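Local coordinates for enoyl-CoA hydratase (Mycobacterium tuberculosis, PDB 5KJP), which probably adds water across the double bond of 2-enoyl-CoA thioesters to give 3-hydroxyacyl-CoA, a step in fatty acid metabolism, at residues S133-P138 and L181-V186; A124-A129 and I198-K203. One frame throughout, in Å; residues are numbered along the deposited sequence.

Residues 124-129 come first along the chain and lead from helix 116-123 into strand 126-130 of the main sheet; a short turn then gives 133-138, with strand 134-136 of the small three-stranded sheet. Contact 1 closes the first loop when the chain, after helix 175-180, returns at 181-186. Contact 2 closes a wider one at 198-203 in helix 193-205, so contact 1 is nested within it. The two meet directly: Asn185 N lies 2.8 Å from Ile127 O and Val186 O 2.9 Å from Ala129 N, probable hydrogen bonds where strand 186-188 pairs in parallel with strand 126-130. Together they tie the small sheet, main sheet and helix 193-205 into one core.

Contact 1. Residues S133-P138 and L181-V186; sequences SAFGIP and LGLVNV
Phe135 pushes its side chain from strand 134-136 toward Leu183 and Val184, two consecutive residues of the loop that follows helix 175-180. Its CB leaves the strand in the direction of that loop, and with CG set anti to the carbonyl carbon (chi1 -58°) the ring spans the distance between two backbones whose nearest CA atoms, those of Phe135 and Leu183, remain 9.9 Å apart. At the root of the ring, Phe135 CG meets Leu183 CD2 at 4.3 Å. This methyl sits over one face, 4.2 Å above the ring plane and offset toward the rim. Phe135 CD1 and CD2 each lie 4.4 Å from Leu183 CD2. Farther out the neighbour changes. Phe135 CE1 reaches Val184 CG2 at 3.7 Å, and Phe135 CZ, the tip, lies 3.9 Å from the same methyl, which approaches the ring obliquely.

One loop thus supplies a methyl over the base of the ring and another at its far end. Val184 can do this because its CG2 is anti to the carbonyl carbon, while CG1 is the branch anti to the backbone N (chi1 167°). All three residues are buried, and the contact between them is wholly apolar. Ile127 of strand 126-130 also touches both Phe135 and Leu183, and Thr118 of helix 116-123 packs on the phenylalanine. Gly182, just before the touching pair, has positive phi and closes helix 175-180 in a Schellman motif, which turns the chain out of the helix and into this loop.

The phenylalanine forms part of the buried layer between the small three-stranded sheet, the main sheet and helix 116-123, consistent with the ββα-spiral core of the crotonase fold.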
ATOM      1  N   SER A 133       9.056  21.990  -0.617  1.00 17.00           N
ATOM      2  CA  SER A 133       8.105  21.912   0.486  1.00 15.11           C
ATOM      3  C   SER A 133       8.403  20.686   1.355  1.00 15.81           C
ATOM      4  O   SER A 133       9.237  19.847   1.000  1.00 15.54           O
ATOM      5  CB  SER A 133       6.658  21.877  -0.030  1.00 15.04           C
ATOM      6  OG  SER A 133       6.377  20.707  -0.779  1.00 16.61           O
ATOM      7  N   ALA A 134       7.737  20.592   2.498  1.00 16.09           N
ATOM      8  CA  ALA A 134       7.932  19.450   3.389  1.00 15.62           C
ATOM      9  C   ALA A 134       6.678  19.140   4.189  1.00 15.80           C
ATOM     10  O   ALA A 134       5.874  20.035   4.492  1.00 16.08           O
ATOM     11  CB  ALA A 134       9.096  19.702   4.323  1.00 19.46           C
ATOM     12  N   PHE A 135       6.534  17.862   4.525  1.00 13.88           N
ATOM     13  CA  PHE A 135       5.428  17.351   5.327  1.00 11.25           C
ATOM     14  C   PHE A 135       5.967  16.825   6.647  1.00 12.03           C
ATOM     15  O   PHE A 135       7.175  16.756   6.845  1.00 16.12           O
ATOM     16  CB  PHE A 135       4.687  16.239   4.574  1.00 12.52           C
ATOM     17  CG  PHE A 135       4.148  16.677   3.243  1.00 14.17           C
ATOM     18  CD1 PHE A 135       4.970  16.719   2.121  1.00 13.61           C
ATOM     19  CD2 PHE A 135       2.829  17.076   3.117  1.00 11.68           C
ATOM     20  CE1 PHE A 135       4.481  17.147   0.897  1.00 16.42           C
ATOM     21  CE2 PHE A 135       2.329  17.501   1.894  1.00 15.60           C
ATOM     22  CZ  PHE A 135       3.160  17.540   0.782  1.00 15.73           C
ATOM     23  N   GLY A 136       5.073  16.447   7.550  1.00 13.21           N
ATOM     24  CA  GLY A 136       5.497  15.844   8.797  1.00 12.26           C
ATOM     25  C   GLY A 136       4.383  15.824   9.819  1.00 14.72           C
ATOM     26  O   GLY A 136       3.435  16.625   9.756  1.00 15.15           O
ATOM     27  N   ILE A 137       4.499  14.895  10.759  1.00 13.38           N
ATOM     28  CA  ILE A 137       3.586  14.818  11.892  1.00 12.99           C
ATOM     29  C   ILE A 137       4.421  14.719  13.174  1.00 12.13           C
ATOM     30  O   ILE A 137       4.658  13.628  13.704  1.00 15.29           O
ATOM     31  CB  ILE A 137       2.608  13.627  11.767  1.00 14.98           C
ATOM     32  CG1 ILE A 137       3.323  12.377  11.234  1.00 15.23           C
ATOM     33  CG2 ILE A 137       1.457  13.992  10.818  1.00 16.35           C
ATOM     34  CD1 ILE A 137       2.454  11.109  11.276  1.00 17.17           C
ATOM     35  N   PRO A 138       4.890  15.872  13.668  1.00 14.52           N
ATOM     36  CA  PRO A 138       5.814  15.924  14.803  1.00 16.89           C
ATOM     37  C   PRO A 138       5.120  15.882  16.173  1.00 19.30           C
ATOM     38  O   PRO A 138       5.765  16.186  17.177  1.00 16.59           O
ATOM     39  CB  PRO A 138       6.523  17.263  14.599  1.00 19.53           C
ATOM     40  CG  PRO A 138       5.495  18.123  13.952  1.00 18.88           C
ATOM     41  CD  PRO A 138       4.666  17.203  13.074  1.00 15.07           C
ATOM     42  N   LEU A 181       7.503   8.299  -2.685  1.00 14.54           N
ATOM     43  CA  LEU A 181       6.712   7.382  -1.873  1.00 14.94           C
ATOM     44  C   LEU A 181       5.249   7.333  -2.308  1.00 19.36           C
ATOM     45  O   LEU A 181       4.475   6.525  -1.792  1.00 19.27           O
ATOM     46  CB  LEU A 181       6.786   7.783  -0.396  1.00 15.81           C
ATOM     47  CG  LEU A 181       8.156   7.732   0.270  1.00 21.34           C
ATOM     48  CD1 LEU A 181       8.073   8.350   1.664  1.00 21.19           C
ATOM     49  CD2 LEU A 181       8.671   6.295   0.328  1.00 28.13           C
ATOM     50  N   GLY A 182       4.866   8.214  -3.227  1.00 14.77           N
ATOM     51  CA  GLY A 182       3.511   8.217  -3.759  1.00 18.79           C
ATOM     52  C   GLY A 182       2.508   9.113  -3.049  1.00 15.05           C
ATOM     53  O   GLY A 182       1.331   9.120  -3.404  1.00 16.32           O
ATOM     54  N   LEU A 183       2.965   9.868  -2.052  1.00 14.02           N
ATOM     55  CA  LEU A 183       2.103  10.809  -1.343  1.00 11.18           C
ATOM     56  C   LEU A 183       1.817  12.043  -2.200  1.00 14.23           C
ATOM     57  O   LEU A 183       0.700  12.569  -2.215  1.00 13.35           O
ATOM     58  CB  LEU A 183       2.742  11.233  -0.023  1.00 12.58           C
ATOM     59  CG  LEU A 183       2.015  12.323   0.768  1.00 14.54           C
ATOM     60  CD1 LEU A 183       0.651  11.821   1.253  1.00 15.38           C
ATOM     61  CD2 LEU A 183       2.874  12.827   1.927  1.00 17.55           C
ATOM     62  N   VAL A 184       2.844  12.500  -2.907  1.00 14.00           N
ATOM     63  CA  VAL A 184       2.725  13.671  -3.765  1.00 13.88           C
ATOM     64  C   VAL A 184       2.529  13.224  -5.213  1.00 13.23           C
ATOM     65  O   VAL A 184       3.344  12.482  -5.761  1.00 14.02           O
ATOM     66  CB  VAL A 184       3.972  14.583  -3.656  1.00 16.31           C
ATOM     67  CG1 VAL A 184       3.983  15.612  -4.775  1.00 15.58           C
ATOM     68  CG2 VAL A 184       4.027  15.266  -2.276  1.00 12.99           C
ATOM     69  N   ASN A 185       1.435  13.668  -5.820  1.00 11.42           N
ATOM     70  CA  ASN A 185       1.135  13.346  -7.211  1.00 13.48           C
ATOM     71  C   ASN A 185       2.025  14.085  -8.201  1.00 16.83           C
ATOM     72  O   ASN A 185       2.537  13.504  -9.160  1.00 16.08           O
ATOM     73  CB  ASN A 185      -0.329  13.673  -7.509  1.00 16.87           C
ATOM     74  CG  ASN A 185      -1.280  12.831  -6.697  1.00 18.29           C
ATOM     75  OD1 ASN A 185      -1.640  13.181  -5.568  1.00 14.46           O
ATOM     76  ND2 ASN A 185      -1.681  11.700  -7.260  1.00 13.50           N
ATOM     77  N   VAL A 186       2.192  15.380  -7.961  1.00 14.43           N
ATOM     78  CA  VAL A 186       2.910  16.255  -8.871  1.00 15.39           C
ATOM     79  C   VAL A 186       3.908  17.109  -8.103  1.00 14.75           C
ATOM     80  O   VAL A 186       3.538  17.794  -7.146  1.00 15.29           O
ATOM     81  CB  VAL A 186       1.929  17.180  -9.645  1.00 22.40           C
ATOM     82  CG1 VAL A 186       2.695  18.200 -10.501  1.00 21.58           C
ATOM     83  CG2 VAL A 186       0.960  16.350 -10.496  1.00 26.63           C
TER

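Contact 2. Residues A124-A129 and I198-K203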
ATOM      1  N   ALA A 124      -7.322  15.596   1.645  1.00 12.62           N
ATOM      2  CA  ALA A 124      -7.524  15.837   0.218  1.00 11.91           C
ATOM      3  C   ALA A 124      -7.281  14.538  -0.550  1.00 16.70           C
ATOM      4  O   ALA A 124      -6.787  13.566   0.012  1.00 14.80           O
ATOM      5  CB  ALA A 124      -6.597  16.945  -0.288  1.00 10.48           C
ATOM      6  N   ASP A 125      -7.627  14.523  -1.833  1.00 13.95           N
ATOM      7  CA  ASP A 125      -7.499  13.316  -2.644  1.00 15.49           C
ATOM      8  C   ASP A 125      -6.164  13.251  -3.357  1.00 16.54           C
ATOM      9  O   ASP A 125      -5.625  12.173  -3.606  1.00 17.39           O
ATOM     10  CB  ASP A 125      -8.622  13.260  -3.669  1.00 13.26           C
ATOM     11  CG  ASP A 125      -9.977  13.349  -3.028  1.00 14.52           C
ATOM     12  OD1 ASP A 125     -10.273  12.492  -2.167  1.00 13.63           O
ATOM     13  OD2 ASP A 125     -10.726  14.288  -3.361  1.00 13.05           O
ATOM     14  N   LEU A 126      -5.659  14.426  -3.705  1.00 11.85           N
ATOM     15  CA  LEU A 126      -4.467  14.550  -4.520  1.00  9.23           C
ATOM     16  C   LEU A 126      -3.609  15.655  -3.936  1.00 15.68           C
ATOM     17  O   LEU A 126      -4.135  16.623  -3.371  1.00 12.99           O
ATOM     18  CB  LEU A 126      -4.833  14.870  -5.969  1.00  9.56           C
ATOM     19  CG  LEU A 126      -5.794  13.906  -6.663  1.00 13.03           C
ATOM     20  CD1 LEU A 126      -6.259  14.457  -7.992  1.00 19.74           C
ATOM     21  CD2 LEU A 126      -5.108  12.561  -6.860  1.00 12.93           C
ATOM     22  N   ILE A 127      -2.295  15.511  -4.065  1.00 11.69           N
ATOM     23  CA  ILE A 127      -1.378  16.525  -3.572  1.00  9.54           C
ATOM     24  C   ILE A 127      -0.404  16.969  -4.656  1.00 12.05           C
ATOM     25  O   ILE A 127       0.292  16.155  -5.271  1.00 13.53           O
ATOM     26  CB  ILE A 127      -0.582  16.021  -2.345  1.00 12.69           C
ATOM     27  CG1 ILE A 127      -1.534  15.657  -1.197  1.00 11.68           C
ATOM     28  CG2 ILE A 127       0.439  17.080  -1.901  1.00 15.69           C
ATOM     29  CD1 ILE A 127      -0.847  14.984   0.002  1.00 10.79           C
ATOM     30  N   VAL A 128      -0.380  18.274  -4.893  1.00 11.88           N
ATOM     31  CA  VAL A 128       0.652  18.904  -5.699  1.00 11.77           C
ATOM     32  C   VAL A 128       1.556  19.663  -4.745  1.00 14.03           C
ATOM     33  O   VAL A 128       1.075  20.464  -3.939  1.00 15.45           O
ATOM     34  CB  VAL A 128       0.052  19.862  -6.743  1.00 12.87           C
ATOM     35  CG1 VAL A 128       1.162  20.567  -7.524  1.00 13.36           C
ATOM     36  CG2 VAL A 128      -0.883  19.092  -7.678  1.00 14.90           C
ATOM     37  N   ALA A 129       2.856  19.406  -4.800  1.00 13.32           N
ATOM     38  CA  ALA A 129       3.753  20.046  -3.845  1.00 17.26           C
ATOM     39  C   ALA A 129       4.989  20.637  -4.512  1.00 12.33           C
ATOM     40  O   ALA A 129       5.566  20.041  -5.428  1.00 14.18           O
ATOM     41  CB  ALA A 129       4.165  19.045  -2.760  1.00 13.50           C
ATOM     42  N   ILE A 198      -3.958  23.701 -10.652  1.00 12.89           N
ATOM     43  CA  ILE A 198      -5.037  24.130 -11.530  1.00 14.02           C
ATOM     44  C   ILE A 198      -5.032  23.294 -12.811  1.00 15.64           C
ATOM     45  O   ILE A 198      -6.089  22.879 -13.296  1.00 18.46           O
ATOM     46  CB  ILE A 198      -4.934  25.638 -11.862  1.00 17.95           C
ATOM     47  CG1 ILE A 198      -5.227  26.473 -10.615  1.00 14.49           C
ATOM     48  CG2 ILE A 198      -5.902  26.020 -12.981  1.00 18.90           C
ATOM     49  CD1 ILE A 198      -4.852  27.945 -10.762  1.00 19.07           C
ATOM     50  N   ALA A 199      -3.842  23.017 -13.339  1.00 16.41           N
ATOM     51  CA  ALA A 199      -3.726  22.162 -14.521  1.00 19.17           C
ATOM     52  C   ALA A 199      -4.313  20.781 -14.246  1.00 18.91           C
ATOM     53  O   ALA A 199      -5.054  20.236 -15.070  1.00 18.38           O
ATOM     54  CB  ALA A 199      -2.272  22.049 -14.963  1.00 19.45           C
ATOM     55  N   LEU A 200      -3.996  20.223 -13.081  1.00 14.92           N
ATOM     56  CA  LEU A 200      -4.553  18.935 -12.672  1.00 17.45           C
ATOM     57  C   LEU A 200      -6.071  19.002 -12.520  1.00 16.51           C
ATOM     58  O   LEU A 200      -6.790  18.131 -13.011  1.00 16.64           O
ATOM     59  CB  LEU A 200      -3.913  18.472 -11.361  1.00 15.20           C
ATOM     60  CG  LEU A 200      -4.328  17.130 -10.762  1.00 16.23           C
ATOM     61  CD1 LEU A 200      -4.142  16.017 -11.790  1.00 17.81           C
ATOM     62  CD2 LEU A 200      -3.508  16.856  -9.499  1.00 14.59           C
ATOM     63  N   ALA A 201      -6.551  20.044 -11.844  1.00 13.79           N
ATOM     64  CA  ALA A 201      -7.981  20.238 -11.647  1.00 17.51           C
ATOM     65  C   ALA A 201      -8.717  20.346 -12.981  1.00 17.18           C
ATOM     66  O   ALA A 201      -9.796  19.775 -13.151  1.00 15.91           O
ATOM     67  CB  ALA A 201      -8.238  21.482 -10.797  1.00 15.87           C
ATOM     68  N   GLU A 202      -8.132  21.070 -13.927  1.00 15.91           N
ATOM     69  CA  GLU A 202      -8.762  21.251 -15.234  1.00 18.02           C
ATOM     70  C   GLU A 202      -8.867  19.924 -15.988  1.00 18.60           C
ATOM     71  O   GLU A 202      -9.835  19.697 -16.713  1.00 19.81           O
ATOM     72  CB  GLU A 202      -8.004  22.290 -16.068  1.00 15.36           C
ATOM     73  CG  GLU A 202      -8.304  23.728 -15.641  1.00 22.73           C
ATOM     74  CD  GLU A 202      -7.455  24.764 -16.355  1.00 36.61           C
ATOM     75  OE1 GLU A 202      -6.506  24.380 -17.069  1.00 37.20           O
ATOM     76  OE2 GLU A 202      -7.747  25.971 -16.202  1.00 42.72           O
ATOM     77  N   LYS A 203      -7.885  19.044 -15.811  1.00 18.73           N
ATOM     78  CA  LYS A 203      -7.963  17.724 -16.428  1.00 20.56           C
ATOM     79  C   LYS A 203      -9.155  16.947 -15.865  1.00 22.52           C
ATOM     80  O   LYS A 203      -9.878  16.271 -16.601  1.00 23.41           O
ATOM     81  CB  LYS A 203      -6.658  16.948 -16.224  1.00 19.30           C
ATOM     82  CG  LYS A 203      -5.493  17.508 -17.040  1.00 31.01           C
ATOM     83  CD  LYS A 203      -4.141  16.995 -16.556  1.00 41.20           C
ATOM     84  CE  LYS A 203      -3.908  15.547 -16.964  1.00 37.42           C
ATOM     85  NZ  LYS A 203      -4.055  15.319 -18.430  1.00 31.90           N
TER
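Asp125 OD2, gripped by a salt bridge from Lys216 NZ and a hydrogen bond from the backbone N of Leu105, holds the chain just ahead of strand 126-130, from which Leu126 and Val128 reach across to Leu200. This polar grip lies beside the contact, and what crosses between the two segments is hydrocarbon. Leu200 extends from helix 193-205 toward the strand with CG anti to the backbone N (chi1 -179°), a setting that brings one methyl, CD2, against both strand side chains. Leu126 CD1 lies 3.9 Å from Leu200 CD2, and Val128 CG2 meets the same CD2 at 3.9 Å.

These two partners are themselves separated by 7.1 Å, measured from Leu126 CD1 to Val128 CG2, and they subtend an angle of about 130° at the leucine methyl. The single methyl thus bridges them from the helix side. Leu126 crosses Leu200 at a slant, whereas Val128 and Leu200 run past each other in opposite directions. Alternation along the strand puts Leu126 and Val128 on the face that looks toward the helix; Ile127, between them, points away from the helix.

Within the helix, Glu202 N donates to Ile198 O at 2.8 Å, an i to i+4 bond that spans Leu200. Additional cover comes from a second subunit, whose Ala161 packs on Leu126 and Thr169 on Leu200, while its Asp171 forms a salt bridge with Lys203 of this helix. Helix 193-205 is thus laid against one face of the main sheet by buried aliphatic groups, so its seating probably rests on shape complementarity and the exclusion of water, with charge pairs placed to the sides at Asp125 and at the subunit boundary.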